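Local coordinates for protein fructosyl amine: oxygen oxidoreductase (Aspergillus fumigatus, PDB 3DJE) that catalyses the FAD-dependent oxidative deglycation of fructosyl amino acids, the low-molecular-weight Amadori products of sugar and amine, at residues T94-S99 with S153-A158; Y251-V256 with F265-E270; Y284-Q289 with D420-K425; E301-P306 with F329-I334. All coordinates share one frame; numbering follows the deposited sequence.

Contact 1 (T94-S99 with S153-A158); sequences TGLLMS and SGAGWA
Thr94 lays its methyl against the pyrrole side of the Trp157 indole, Thr94 CG2 lying 3.4 Å from Trp157 NE1, with the two side chains crossing obliquely. The pair joins two sheets of a flavoenzyme of the MSOX/MTOX family: Thr94 leads into strand 96-100 of the large mixed sheet, whereas Trp157 belongs to strand 156-158, the middle strand of a small antiparallel sheet. His92 stacks on the Trp157 ring, and Glu267 OE2 accepts a hydrogen bond from Trp157 NE1.

The torsion of Thr94 (chi1 54°) swings OG1 between its own N and carbonyl carbon, where it donates to Gly95 O at 2.9 Å, in the carbonyl plane and on a lone pair; the methyl is thereby turned toward the indole. Gly95 follows with a positive phi (82°), a backbone position at which glycine is at ease. Its N-H makes the one hydrogen bond between the segments, Gly95 N to Ala155 O at 2.9 Å, bent to 135° and tilted from the carbonyl plane. Leu96, which also touches Val54 of the FAD site, sets its CB 3.9 Å from Ala155 CB, and Leu96 CD2 approaches the same methyl at 4.2 Å.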
loop_
_atom_site.group_PDB
_atom_site.type_symbol
_atom_site.label_atom_id
_atom_site.label_comp_id
_atom_site.label_asym_id
_atom_site.label_seq_id
_atom_site.Cartn_x
_atom_site.Cartn_y
_atom_site.Cartn_z
ATOM N N THR A 94 11.432 15.121 1.187
ATOM C CA THR A 94 12.833 14.903 1.589
ATOM C C THR A 94 13.725 14.566 0.414
ATOM O O THR A 94 14.952 14.513 0.560
ATOM C CB THR A 94 12.974 13.673 2.528
ATOM O OG1 THR A 94 12.381 12.522 1.888
ATOM C CG2 THR A 94 12.293 13.936 3.867
ATOM N N GLY A 95 13.108 14.287 -0.727
ATOM C CA GLY A 95 13.809 13.648 -1.817
ATOM C C GLY A 95 13.891 12.130 -1.651
ATOM O O GLY A 95 13.553 11.564 -0.593
ATOM N N LEU A 96 14.361 11.479 -2.710
ATOM C CA LEU A 96 14.300 10.029 -2.821
ATOM C C LEU A 96 15.404 9.513 -3.719
ATOM O O LEU A 96 15.565 9.991 -4.842
ATOM C CB LEU A 96 12.950 9.629 -3.428
ATOM C CG LEU A 96 12.757 8.197 -3.956
ATOM C CD1 LEU A 96 12.824 7.196 -2.816
ATOM C CD2 LEU A 96 11.429 8.082 -4.690
ATOM N N LEU A 97 16.142 8.528 -3.226
ATOM C CA LEU A 97 17.122 7.812 -4.036
ATOM C C LEU A 97 16.444 6.545 -4.530
ATOM O O LEU A 97 15.913 5.780 -3.721
ATOM C CB LEU A 97 18.355 7.443 -3.195
ATOM C CG LEU A 97 19.278 6.445 -3.914
ATOM C CD1 LEU A 97 20.064 7.185 -5.006
ATOM C CD2 LEU A 97 20.193 5.714 -2.966
HETATM N N MSE A 98 16.472 6.327 -5.851
HETATM C CA MSE A 98 16.009 5.070 -6.456
HETATM C C MSE A 98 17.199 4.400 -7.142
HETATM O O MSE A 98 17.840 5.012 -7.990
HETATM C CB MSE A 98 14.914 5.354 -7.482
HETATM C CG MSE A 98 13.603 5.824 -6.866
HETATM SE SE MSE A 98 12.812 4.382 -5.866
HETATM C CE MSE A 98 12.399 3.173 -7.354
ATOM N N SER A 99 17.491 3.158 -6.771
ATOM C CA SER A 99 18.728 2.498 -7.226
ATOM C C SER A 99 18.518 1.008 -7.457
ATOM O O SER A 99 17.479 0.461 -7.083
ATOM C CB SER A 99 19.847 2.717 -6.209
ATOM O OG SER A 99 19.493 2.175 -4.955
ATOM N N SER A 153 14.090 16.764 -4.697
ATOM C CA SER A 153 12.785 17.182 -4.192
ATOM C C SER A 153 11.723 16.655 -5.142
ATOM O O SER A 153 12.057 16.006 -6.131
ATOM C CB SER A 153 12.718 18.706 -4.111
ATOM O OG SER A 153 12.814 19.267 -5.407
ATOM N N GLY A 154 10.448 16.926 -4.853
ATOM C CA GLY A 154 9.347 16.425 -5.691
ATOM C C GLY A 154 9.017 14.960 -5.426
ATOM O O GLY A 154 8.267 14.330 -6.176
ATOM N N ALA A 155 9.586 14.440 -4.342
ATOM C CA ALA A 155 9.354 13.062 -3.885
ATOM C C ALA A 155 9.753 13.006 -2.430
ATOM O O ALA A 155 10.577 13.798 -1.965
ATOM C CB ALA A 155 10.192 12.086 -4.678
ATOM N N GLY A 156 9.196 12.053 -1.704
ATOM C CA GLY A 156 9.503 11.985 -0.293
ATOM C C GLY A 156 8.674 10.925 0.368
ATOM O O GLY A 156 8.516 9.818 -0.161
ATOM N N TRP A 157 8.187 11.255 1.558
ATOM C CA TRP A 157 7.389 10.303 2.311
ATOM C C TRP A 157 6.221 10.962 3.029
ATOM O O TRP A 157 6.228 12.172 3.263
ATOM C CB TRP A 157 8.280 9.533 3.294
ATOM C CG TRP A 157 8.887 10.381 4.374
ATOM C CD1 TRP A 157 10.080 11.073 4.321
ATOM C CD2 TRP A 157 8.340 10.622 5.675
ATOM N NE1 TRP A 157 10.301 11.718 5.532
ATOM C CE2 TRP A 157 9.257 11.444 6.377
ATOM C CE3 TRP A 157 7.176 10.191 6.333
ATOM C CZ2 TRP A 157 9.017 11.888 7.696
ATOM C CZ3 TRP A 157 6.953 10.616 7.652
ATOM C CH2 TRP A 157 7.870 11.448 8.313
ATOM N N ALA A 158 5.195 10.164 3.339
ATOM C CA ALA A 158 4.053 10.648 4.134
ATOM C C ALA A 158 3.925 9.860 5.407
ATOM O O ALA A 158 4.205 8.656 5.414
ATOM C CB ALA A 158 2.757 10.524 3.356
#

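Contact 2 (Y251-V256 with F265-E270); sequences YKNIPV and FFEPDE
A type II beta turn, Tyr251 to Ile254, sits beside the chain leaving the hairpin of strands 256-259 and 263-265, and Glu267 on that exit reaches back into the turn. Glu267 OE1 accepts from Asn253 N, in the third residue of the turn, at 2.7 Å and 154°; the donor stands well above the carboxylate plane, 63° out of it. Glu267 begins with CG between its backbone N and carbonyl carbon (chi1 71°) and then runs out extended, which carries the carboxylate up to the turn. Its second oxygen, OE2, is also engaged outside the turn.

Lys252 stretches fully as far as CE and bends only at its last torsion, bringing Lys252 NZ to Glu270 OE2 in a salt bridge of 2.7 Å on the exposed rim. A water accepts a hydrogen bond from Lys252 NZ and lies 2.8 Å from Glu267 OE1. A separate water accepts from Glu267 N and donates to Ile254 O, joining the two backbones. In the apolar part of the contact, Ile254 CG1 runs past Glu267 CB, Tyr251 CB rests on Pro268 CD at 3.6 Å, and Val256 CG2 lies alongside Phe266 CD1 at 3.7 Å, close to Val54 of the FAD site. The whole is a type II turn leading into a beta hairpin, with a glutamate carboxylate accepting from the amide of the turn's third residue.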
loop_
_atom_site.group_PDB
_atom_site.type_symbol
_atom_site.label_atom_id
_atom_site.label_comp_id
_atom_site.label_asym_id
_atom_site.label_seq_id
_atom_site.Cartn_x
_atom_site.Cartn_y
_atom_site.Cartn_z
ATOM N N TYR A 251 20.196 11.815 12.076
ATOM C CA TYR A 251 19.481 11.075 11.043
ATOM C C TYR A 251 18.279 11.844 10.509
ATOM O O TYR A 251 17.610 11.389 9.570
ATOM C CB TYR A 251 19.022 9.721 11.595
ATOM C CG TYR A 251 20.135 8.734 11.893
ATOM C CD1 TYR A 251 20.413 7.690 11.019
ATOM C CD2 TYR A 251 20.885 8.824 13.070
ATOM C CE1 TYR A 251 21.423 6.770 11.291
ATOM C CE2 TYR A 251 21.907 7.911 13.344
ATOM C CZ TYR A 251 22.166 6.889 12.451
ATOM O OH TYR A 251 23.160 5.971 12.715
ATOM N N LYS A 252 18.000 13.004 11.105
ATOM C CA LYS A 252 16.820 13.802 10.724
ATOM C C LYS A 252 16.900 14.348 9.293
ATOM O O LYS A 252 17.959 14.791 8.845
ATOM C CB LYS A 252 16.586 14.954 11.716
ATOM C CG LYS A 252 15.247 15.695 11.534
ATOM C CD LYS A 252 15.048 16.803 12.574
ATOM C CE LYS A 252 13.768 17.600 12.320
ATOM N NZ LYS A 252 12.544 16.829 12.659
ATOM N N ASN A 253 15.773 14.294 8.587
ATOM C CA ASN A 253 15.609 14.918 7.262
ATOM C C ASN A 253 16.334 14.235 6.097
ATOM O O ASN A 253 16.338 14.765 4.983
ATOM C CB ASN A 253 15.966 16.421 7.295
ATOM C CG ASN A 253 15.169 17.197 8.338
ATOM O OD1 ASN A 253 13.939 17.144 8.367
ATOM N ND2 ASN A 253 15.875 17.941 9.188
ATOM N N ILE A 254 16.931 13.066 6.338
ATOM C CA ILE A 254 17.608 12.340 5.264
ATOM C C ILE A 254 16.585 11.936 4.197
ATOM O O ILE A 254 15.403 11.740 4.507
ATOM C CB ILE A 254 18.398 11.088 5.758
ATOM C CG1 ILE A 254 17.479 10.080 6.455
ATOM C CG2 ILE A 254 19.598 11.503 6.642
ATOM C CD1 ILE A 254 18.117 8.706 6.695
ATOM N N PRO A 255 17.027 11.823 2.937
ATOM C CA PRO A 255 16.086 11.385 1.910
ATOM C C PRO A 255 15.714 9.920 2.090
ATOM O O PRO A 255 16.406 9.191 2.799
ATOM C CB PRO A 255 16.870 11.575 0.607
ATOM C CG PRO A 255 18.305 11.495 1.007
ATOM C CD PRO A 255 18.368 12.109 2.388
ATOM N N VAL A 256 14.621 9.500 1.462
ATOM C CA VAL A 256 14.286 8.075 1.414
ATOM C C VAL A 256 15.362 7.390 0.584
ATOM O O VAL A 256 15.689 7.848 -0.509
ATOM C CB VAL A 256 12.920 7.853 0.759
ATOM C CG1 VAL A 256 12.597 6.367 0.686
ATOM C CG2 VAL A 256 11.843 8.618 1.541
ATOM N N PHE A 265 14.594 2.457 3.433
ATOM C CA PHE A 265 14.355 2.995 4.758
ATOM C C PHE A 265 14.158 4.510 4.714
ATOM O O PHE A 265 14.407 5.153 3.685
ATOM C CB PHE A 265 15.476 2.589 5.729
ATOM C CG PHE A 265 16.851 3.019 5.300
ATOM C CD1 PHE A 265 17.287 4.317 5.541
ATOM C CD2 PHE A 265 17.715 2.118 4.669
ATOM C CE1 PHE A 265 18.563 4.728 5.152
ATOM C CE2 PHE A 265 19.001 2.524 4.260
ATOM C CZ PHE A 265 19.424 3.825 4.509
ATOM N N PHE A 266 13.746 5.058 5.864
ATOM C CA PHE A 266 13.334 6.452 5.991
ATOM C C PHE A 266 14.032 7.108 7.179
ATOM O O PHE A 266 14.529 6.418 8.073
ATOM C CB PHE A 266 11.838 6.507 6.301
ATOM C CG PHE A 266 10.958 5.857 5.263
ATOM C CD1 PHE A 266 10.306 6.632 4.312
ATOM C CD2 PHE A 266 10.762 4.472 5.252
ATOM C CE1 PHE A 266 9.476 6.032 3.338
ATOM C CE2 PHE A 266 9.938 3.871 4.294
ATOM C CZ PHE A 266 9.287 4.662 3.340
ATOM N N GLU A 267 14.019 8.440 7.213
ATOM C CA GLU A 267 14.396 9.151 8.432
ATOM C C GLU A 267 13.565 8.667 9.631
ATOM O O GLU A 267 12.410 8.223 9.468
ATOM C CB GLU A 267 14.269 10.671 8.255
ATOM C CG GLU A 267 12.831 11.166 8.176
ATOM C CD GLU A 267 12.765 12.665 8.113
ATOM O OE1 GLU A 267 13.281 13.319 9.047
ATOM O OE2 GLU A 267 12.205 13.198 7.135
ATOM N N PRO A 268 14.139 8.740 10.841
ATOM C CA PRO A 268 13.415 8.255 12.027
ATOM C C PRO A 268 12.108 8.999 12.300
ATOM O O PRO A 268 12.018 10.208 12.055
ATOM C CB PRO A 268 14.406 8.490 13.179
ATOM C CG PRO A 268 15.401 9.460 12.655
ATOM C CD PRO A 268 15.503 9.191 11.179
ATOM N N ASP A 269 11.106 8.278 12.792
ATOM C CA ASP A 269 9.842 8.936 13.142
ATOM C C ASP A 269 10.041 9.838 14.361
ATOM O O ASP A 269 11.026 9.700 15.105
ATOM C CB ASP A 269 8.672 7.930 13.298
ATOM C CG ASP A 269 8.569 7.277 14.689
ATOM O OD1 ASP A 269 9.554 7.187 15.449
ATOM O OD2 ASP A 269 7.460 6.785 15.001
ATOM N N GLU A 270 9.138 10.794 14.543
ATOM C CA GLU A 270 9.282 11.727 15.654
ATOM C C GLU A 270 8.928 11.092 16.982
ATOM O O GLU A 270 9.630 11.305 17.977
ATOM C CB GLU A 270 8.429 12.981 15.427
ATOM C CG GLU A 270 8.967 13.921 14.364
ATOM C CD GLU A 270 10.332 14.527 14.719
ATOM O OE1 GLU A 270 10.643 14.693 15.923
ATOM O OE2 GLU A 270 11.097 14.837 13.783
HETATM O O HOH W 1 12.232 15.735 9.936
HETATM O O HOH W 2 11.530 15.673 6.982
HETATM O O HOH W 3 13.387 9.946 4.803
#

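Contact 3 (Y284-Q289 with D420-K425); sequences YTNMVQ and DFHDVK
Tyr284 and Phe421 meet as an offset stack, their rings nearly parallel at 13° and their centroids 4.6 Å apart, although the two side chains cross at about a right angle. The offset puts Tyr284 CB over the face of Phe421, a CH-pi contact of 3.6 Å to the ring centroid, and Phe421 CE1 over the face of Tyr284. Phe300 meets Phe421 edge-to-face, and Val424 CG2 touches Tyr284 CE1 at 3.9 Å, while the phenol oxygen of Tyr284 is hydrogen-bonded to Glu308 and Arg312.

Beside the rings lies a polar cluster built round Asp420, whose carboxylate stands anti to its backbone N (chi1 -164°), a setting that carries it across to the strand. Four donors converge on it, two on each oxygen. Asp420 OD1 takes Met287 N at 2.9 Å on its syn lone pair, in a nearly straight bond of 171°, and Thr285 OG1 at 2.7 Å from the anti side, somewhat out of plane; Thr285 OG1 also meets Met419 O and Arg406 NH1. Asp420 OD2 accepts His422 N on its anti lone pair and, from the syn side, His422 ND1 at 2.7 Å, almost within the imidazole plane. Held this way, the imidazole crosses the amide of Asn286 with the two planes nearly parallel. Such a shell of donors would be expected to stabilise a charged carboxylate, and Arg406 adds a long, weak ion pair to OD1.

The backbone bond from Phe421 N to Thr285 O, 3.0 Å, accompanies a single parallel bridge between Thr285 and Asp420. From that bridge the chain passes straight into a 3-10 turn whose opening is an Asx turn, with Asp420 OD2 accepting from His422 N.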
loop_
_atom_site.group_PDB
_atom_site.type_symbol
_atom_site.label_atom_id
_atom_site.label_comp_id
_atom_site.label_asym_id
_atom_site.label_seq_id
_atom_site.Cartn_x
_atom_site.Cartn_y
_atom_site.Cartn_z
ATOM N N TYR A 284 5.348 -12.515 -0.232
ATOM C CA TYR A 284 4.875 -13.810 0.291
ATOM C C TYR A 284 3.390 -13.976 0.001
ATOM O O TYR A 284 2.588 -13.080 0.290
ATOM C CB TYR A 284 5.037 -13.880 1.806
ATOM C CG TYR A 284 6.444 -13.957 2.311
ATOM C CD1 TYR A 284 7.058 -15.191 2.505
ATOM C CD2 TYR A 284 7.156 -12.800 2.639
ATOM C CE1 TYR A 284 8.355 -15.270 2.977
ATOM C CE2 TYR A 284 8.455 -12.863 3.125
ATOM C CZ TYR A 284 9.055 -14.109 3.283
ATOM O OH TYR A 284 10.338 -14.188 3.765
ATOM N N THR A 285 3.018 -15.124 -0.552
ATOM C CA THR A 285 1.616 -15.520 -0.590
ATOM C C THR A 285 1.329 -16.450 0.596
ATOM O O THR A 285 2.240 -16.847 1.318
ATOM C CB THR A 285 1.270 -16.255 -1.893
ATOM O OG1 THR A 285 2.155 -17.382 -2.033
ATOM C CG2 THR A 285 1.407 -15.322 -3.102
ATOM N N ASN A 286 0.058 -16.779 0.803
ATOM C CA ASN A 286 -0.302 -17.798 1.785
ATOM C C ASN A 286 -1.336 -18.720 1.158
ATOM O O ASN A 286 -2.521 -18.662 1.492
ATOM C CB ASN A 286 -0.818 -17.167 3.076
ATOM C CG ASN A 286 -0.989 -18.185 4.205
ATOM O OD1 ASN A 286 -0.116 -19.027 4.434
ATOM N ND2 ASN A 286 -2.103 -18.095 4.924
HETATM N N MSE A 287 -0.853 -19.548 0.229
HETATM C CA MSE A 287 -1.676 -20.425 -0.596
HETATM C C MSE A 287 -2.226 -21.599 0.201
HETATM O O MSE A 287 -1.475 -22.432 0.706
HETATM C CB MSE A 287 -0.871 -20.950 -1.795
HETATM C CG MSE A 287 -0.403 -19.878 -2.772
HETATM SE SE MSE A 287 -1.893 -18.905 -3.582
HETATM C CE MSE A 287 -0.926 -17.742 -4.799
ATOM N N VAL A 288 -3.547 -21.643 0.323
ATOM C CA VAL A 288 -4.220 -22.777 0.942
ATOM C C VAL A 288 -5.010 -23.514 -0.132
ATOM O O VAL A 288 -5.497 -22.907 -1.097
ATOM C CB VAL A 288 -5.149 -22.361 2.124
ATOM C CG1 VAL A 288 -4.365 -21.579 3.184
ATOM C CG2 VAL A 288 -6.358 -21.563 1.635
ATOM N N GLN A 289 -5.110 -24.829 0.023
ATOM C CA GLN A 289 -5.945 -25.624 -0.863
ATOM C C GLN A 289 -7.312 -25.832 -0.223
ATOM O O GLN A 289 -7.416 -26.285 0.924
ATOM C CB GLN A 289 -5.286 -26.966 -1.193
ATOM C CG GLN A 289 -5.812 -27.606 -2.473
ATOM C CD GLN A 289 -4.939 -28.744 -2.969
ATOM O OE1 GLN A 289 -4.603 -29.664 -2.216
ATOM N NE2 GLN A 289 -4.573 -28.693 -4.249
ATOM N N ASP A 420 6.201 -18.171 -0.089
ATOM C CA ASP A 420 4.965 -18.546 0.590
ATOM C C ASP A 420 5.199 -18.800 2.073
ATOM O O ASP A 420 6.197 -19.406 2.467
ATOM C CB ASP A 420 4.311 -19.762 -0.087
ATOM C CG ASP A 420 2.853 -19.943 0.315
ATOM O OD1 ASP A 420 1.961 -19.585 -0.482
ATOM O OD2 ASP A 420 2.605 -20.432 1.438
ATOM N N PHE A 421 4.277 -18.319 2.900
ATOM C CA PHE A 421 4.421 -18.433 4.347
ATOM C C PHE A 421 4.427 -19.876 4.851
ATOM O O PHE A 421 4.945 -20.144 5.936
ATOM C CB PHE A 421 3.337 -17.615 5.059
ATOM C CG PHE A 421 3.608 -16.127 5.073
ATOM C CD1 PHE A 421 4.738 -15.613 5.718
ATOM C CD2 PHE A 421 2.721 -15.236 4.465
ATOM C CE1 PHE A 421 4.994 -14.230 5.739
ATOM C CE2 PHE A 421 2.975 -13.842 4.479
ATOM C CZ PHE A 421 4.103 -13.347 5.120
ATOM N N HIS A 422 3.851 -20.788 4.067
ATOM C CA HIS A 422 3.897 -22.219 4.410
ATOM C C HIS A 422 5.331 -22.754 4.438
ATOM O O HIS A 422 5.602 -23.770 5.085
ATOM C CB HIS A 422 3.033 -23.053 3.455
ATOM C CG HIS A 422 1.563 -22.839 3.641
ATOM N ND1 HIS A 422 0.849 -21.904 2.918
ATOM C CD2 HIS A 422 0.676 -23.424 4.482
ATOM C CE1 HIS A 422 -0.416 -21.931 3.300
ATOM N NE2 HIS A 422 -0.549 -22.844 4.247
ATOM N N ASP A 423 6.233 -22.073 3.733
ATOM C CA ASP A 423 7.658 -22.434 3.703
ATOM C C ASP A 423 8.452 -21.831 4.860
ATOM O O ASP A 423 9.615 -22.185 5.072
ATOM C CB ASP A 423 8.297 -22.016 2.374
ATOM C CG ASP A 423 7.667 -22.700 1.167
ATOM O OD1 ASP A 423 6.983 -23.733 1.327
ATOM O OD2 ASP A 423 7.861 -22.195 0.042
ATOM N N VAL A 424 7.825 -20.923 5.607
ATOM C CA VAL A 424 8.476 -20.264 6.738
ATOM C C VAL A 424 8.372 -21.135 7.983
ATOM O O VAL A 424 7.270 -21.532 8.373
ATOM C CB VAL A 424 7.873 -18.856 7.010
ATOM C CG1 VAL A 424 8.545 -18.201 8.221
ATOM C CG2 VAL A 424 8.015 -17.981 5.772
ATOM N N LYS A 425 9.527 -21.412 8.590
ATOM C CA LYS A 425 9.639 -22.270 9.779
ATOM C C LYS A 425 9.965 -21.507 11.063
ATOM O O LYS A 425 9.710 -21.996 12.170
ATOM C CB LYS A 425 10.718 -23.342 9.549
ATOM C CG LYS A 425 10.193 -24.699 9.069
ATOM C CD LYS A 425 9.758 -24.701 7.602
ATOM C CE LYS A 425 8.638 -25.712 7.371
ATOM N NZ LYS A 425 8.277 -25.839 5.937
#

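Contact 4 (E301-P306 with F329-I334); sequences EKTQIP and FSFARI
Ile305 and Ile334 carry the close-packed, apolar part of this contact. The CG2 methyl of Ile305 sits 3.4 Å from Arg333 O and 4.1 Å from Ala332 CB, while CG2 of Ile334 presses on Gln304 O at 3.5 Å. Ile334 CD1 ends against Lys302 CB at 3.9 Å. Thr303 has its methyl anti to the backbone N (chi1 -44° for OG1), which sets Thr303 CG2 3.5 Å from Phe331 CE1.

In the fold, an irregular run lies against strand 331-339 of the large mixed sheet just before Pro306, which occupies the N-cap position of helix 307-320, and that helix brings the chain round to the strand itself. Strand 232-242 pairs with the same strand, and its Thr237 and Val239 also pack on Ile305.

The backbone edge is looser and watered. Ile334 N gives the one direct hydrogen bond between the segments, to Lys302 O at 3.2 Å and close to straight (164°). One water accepts from Lys302 N and donates to Ile334 O; a second accepts from Ala332 N and lies 3.0 Å from Thr303 O. Thr303 O and Ala332 O, both acceptors, are not bonded to each other. Arg333 runs away from the loop with an extended chain, and its NH1 donates to Ser46 O and Asn49 O near the FAD.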
loop_
_atom_site.group_PDB
_atom_site.type_symbol
_atom_site.label_atom_id
_atom_site.label_comp_id
_atom_site.label_asym_id
_atom_site.label_seq_id
_atom_site.Cartn_x
_atom_site.Cartn_y
_atom_site.Cartn_z
ATOM N N GLU A 301 -2.934 -11.830 10.199
ATOM C CA GLU A 301 -2.194 -10.845 10.981
ATOM C C GLU A 301 -0.998 -11.509 11.672
ATOM O O GLU A 301 -1.129 -12.589 12.260
ATOM C CB GLU A 301 -3.102 -10.185 12.030
ATOM C CG GLU A 301 -2.391 -9.081 12.810
ATOM C CD GLU A 301 -3.187 -8.481 13.968
ATOM O OE1 GLU A 301 -4.291 -8.983 14.329
ATOM O OE2 GLU A 301 -2.679 -7.487 14.530
ATOM N N LYS A 302 0.166 -10.871 11.587
ATOM C CA LYS A 302 1.326 -11.313 12.366
ATOM C C LYS A 302 2.267 -10.148 12.657
ATOM O O LYS A 302 2.735 -9.454 11.746
ATOM C CB LYS A 302 2.062 -12.478 11.690
ATOM C CG LYS A 302 3.083 -13.139 12.618
ATOM C CD LYS A 302 3.040 -14.648 12.546
ATOM C CE LYS A 302 3.921 -15.256 13.620
ATOM N NZ LYS A 302 3.167 -15.523 14.879
ATOM N N THR A 303 2.533 -9.944 13.937
ATOM C CA THR A 303 3.397 -8.875 14.388
ATOM C C THR A 303 4.833 -9.417 14.579
ATOM O O THR A 303 5.495 -9.167 15.595
ATOM C CB THR A 303 2.814 -8.194 15.663
ATOM O OG1 THR A 303 1.401 -7.985 15.477
ATOM C CG2 THR A 303 3.449 -6.860 15.867
ATOM N N GLN A 304 5.297 -10.142 13.565
ATOM C CA GLN A 304 6.663 -10.650 13.484
ATOM C C GLN A 304 6.974 -10.740 11.996
ATOM O O GLN A 304 6.089 -10.590 11.154
ATOM C CB GLN A 304 6.796 -12.064 14.085
ATOM C CG GLN A 304 6.479 -12.227 15.584
ATOM C CD GLN A 304 7.371 -11.408 16.511
ATOM O OE1 GLN A 304 8.406 -10.871 16.107
ATOM N NE2 GLN A 304 6.962 -11.300 17.773
ATOM N N ILE A 305 8.234 -10.985 11.665
ATOM C CA ILE A 305 8.588 -11.305 10.288
ATOM C C ILE A 305 9.355 -12.634 10.253
ATOM O O ILE A 305 9.914 -13.023 11.274
ATOM C CB ILE A 305 9.402 -10.176 9.613
ATOM C CG1 ILE A 305 10.714 -9.898 10.361
ATOM C CG2 ILE A 305 8.550 -8.895 9.522
ATOM C CD1 ILE A 305 11.664 -9.006 9.590
ATOM N N PRO A 306 9.370 -13.318 9.093
ATOM C CA PRO A 306 10.199 -14.535 8.968
ATOM C C PRO A 306 11.665 -14.246 9.264
ATOM O O PRO A 306 12.157 -13.163 8.941
ATOM C CB PRO A 306 10.033 -14.915 7.492
ATOM C CG PRO A 306 8.684 -14.349 7.111
ATOM C CD PRO A 306 8.639 -13.038 7.843
ATOM N N PHE A 329 15.512 -5.180 16.744
ATOM C CA PHE A 329 14.301 -4.530 16.220
ATOM C C PHE A 329 13.366 -4.145 17.360
ATOM O O PHE A 329 13.210 -4.903 18.322
ATOM C CB PHE A 329 13.559 -5.454 15.259
ATOM C CG PHE A 329 14.378 -5.922 14.088
ATOM C CD1 PHE A 329 15.375 -5.119 13.531
ATOM C CD2 PHE A 329 14.115 -7.160 13.506
ATOM C CE1 PHE A 329 16.118 -5.556 12.432
ATOM C CE2 PHE A 329 14.843 -7.603 12.400
ATOM C CZ PHE A 329 15.848 -6.805 11.864
ATOM N N SER A 330 12.735 -2.977 17.247
ATOM C CA SER A 330 11.772 -2.534 18.264
ATOM C C SER A 330 10.334 -2.897 17.876
ATOM O O SER A 330 9.430 -2.856 18.717
ATOM C CB SER A 330 11.869 -1.029 18.470
ATOM O OG SER A 330 11.624 -0.369 17.243
ATOM N N PHE A 331 10.133 -3.217 16.595
ATOM C CA PHE A 331 8.823 -3.574 16.052
ATOM C C PHE A 331 9.044 -4.313 14.736
ATOM O O PHE A 331 10.006 -4.035 14.020
ATOM C CB PHE A 331 7.969 -2.310 15.829
ATOM C CG PHE A 331 6.600 -2.591 15.241
ATOM C CD1 PHE A 331 5.618 -3.211 16.001
ATOM C CD2 PHE A 331 6.305 -2.232 13.923
ATOM C CE1 PHE A 331 4.342 -3.488 15.466
ATOM C CE2 PHE A 331 5.052 -2.502 13.377
ATOM C CZ PHE A 331 4.067 -3.130 14.144
ATOM N N ALA A 332 8.151 -5.252 14.438
ATOM C CA ALA A 332 8.165 -5.980 13.166
ATOM C C ALA A 332 6.780 -6.483 12.818
ATOM O O ALA A 332 6.030 -6.929 13.697
ATOM C CB ALA A 332 9.144 -7.160 13.227
ATOM N N ARG A 333 6.437 -6.436 11.534
ATOM C CA ARG A 333 5.189 -7.044 11.085
ATOM C C ARG A 333 5.182 -7.386 9.611
ATOM O O ARG A 333 5.975 -6.860 8.825
ATOM C CB ARG A 333 3.977 -6.157 11.397
ATOM C CG ARG A 333 3.718 -5.015 10.406
ATOM C CD ARG A 333 2.343 -4.498 10.718
ATOM N NE ARG A 333 1.904 -3.308 9.972
ATOM C CZ ARG A 333 0.925 -3.330 9.068
ATOM N NH1 ARG A 333 0.530 -2.203 8.497
ATOM N NH2 ARG A 333 0.331 -4.477 8.741
ATOM N N ILE A 334 4.261 -8.270 9.254
ATOM C CA ILE A 334 3.911 -8.464 7.845
ATOM C C ILE A 334 2.756 -7.513 7.463
ATOM O O ILE A 334 1.947 -7.097 8.316
ATOM C CB ILE A 334 3.600 -9.935 7.522
ATOM C CG1 ILE A 334 2.320 -10.401 8.229
ATOM C CG2 ILE A 334 4.824 -10.827 7.928
ATOM C CD1 ILE A 334 1.888 -11.835 7.849
HETATM O O HOH W 4 0.098 -8.303 10.121
HETATM O O HOH W 5 6.854 -6.686 16.667
#

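How the contacts relate
The four contacts fall into two touching pairs. Contacts 1 and 2 adjoin near the bound FSA and FAD: Leu97 N probably bonds to Val256 O, and Glu267 serves both. Contacts 3 and 4 meet through Pro306 and through Ile334 against Phe421; in sequence, contact 4 is nested within the loop that contact 3 closes. All four reach the large mixed sheet, contact 2 through the ends of strands 256-259 and 263-265, yet contacts 1 and 3 lie on opposite sides of the chain's centre. Contact 3 is partly buried, the others largely so. One backbone bond and light apolar packing suffice in contact 1, whereas carboxylates dominate contacts 2 and 3, and contact 4 relies on aliphatic groups and waters.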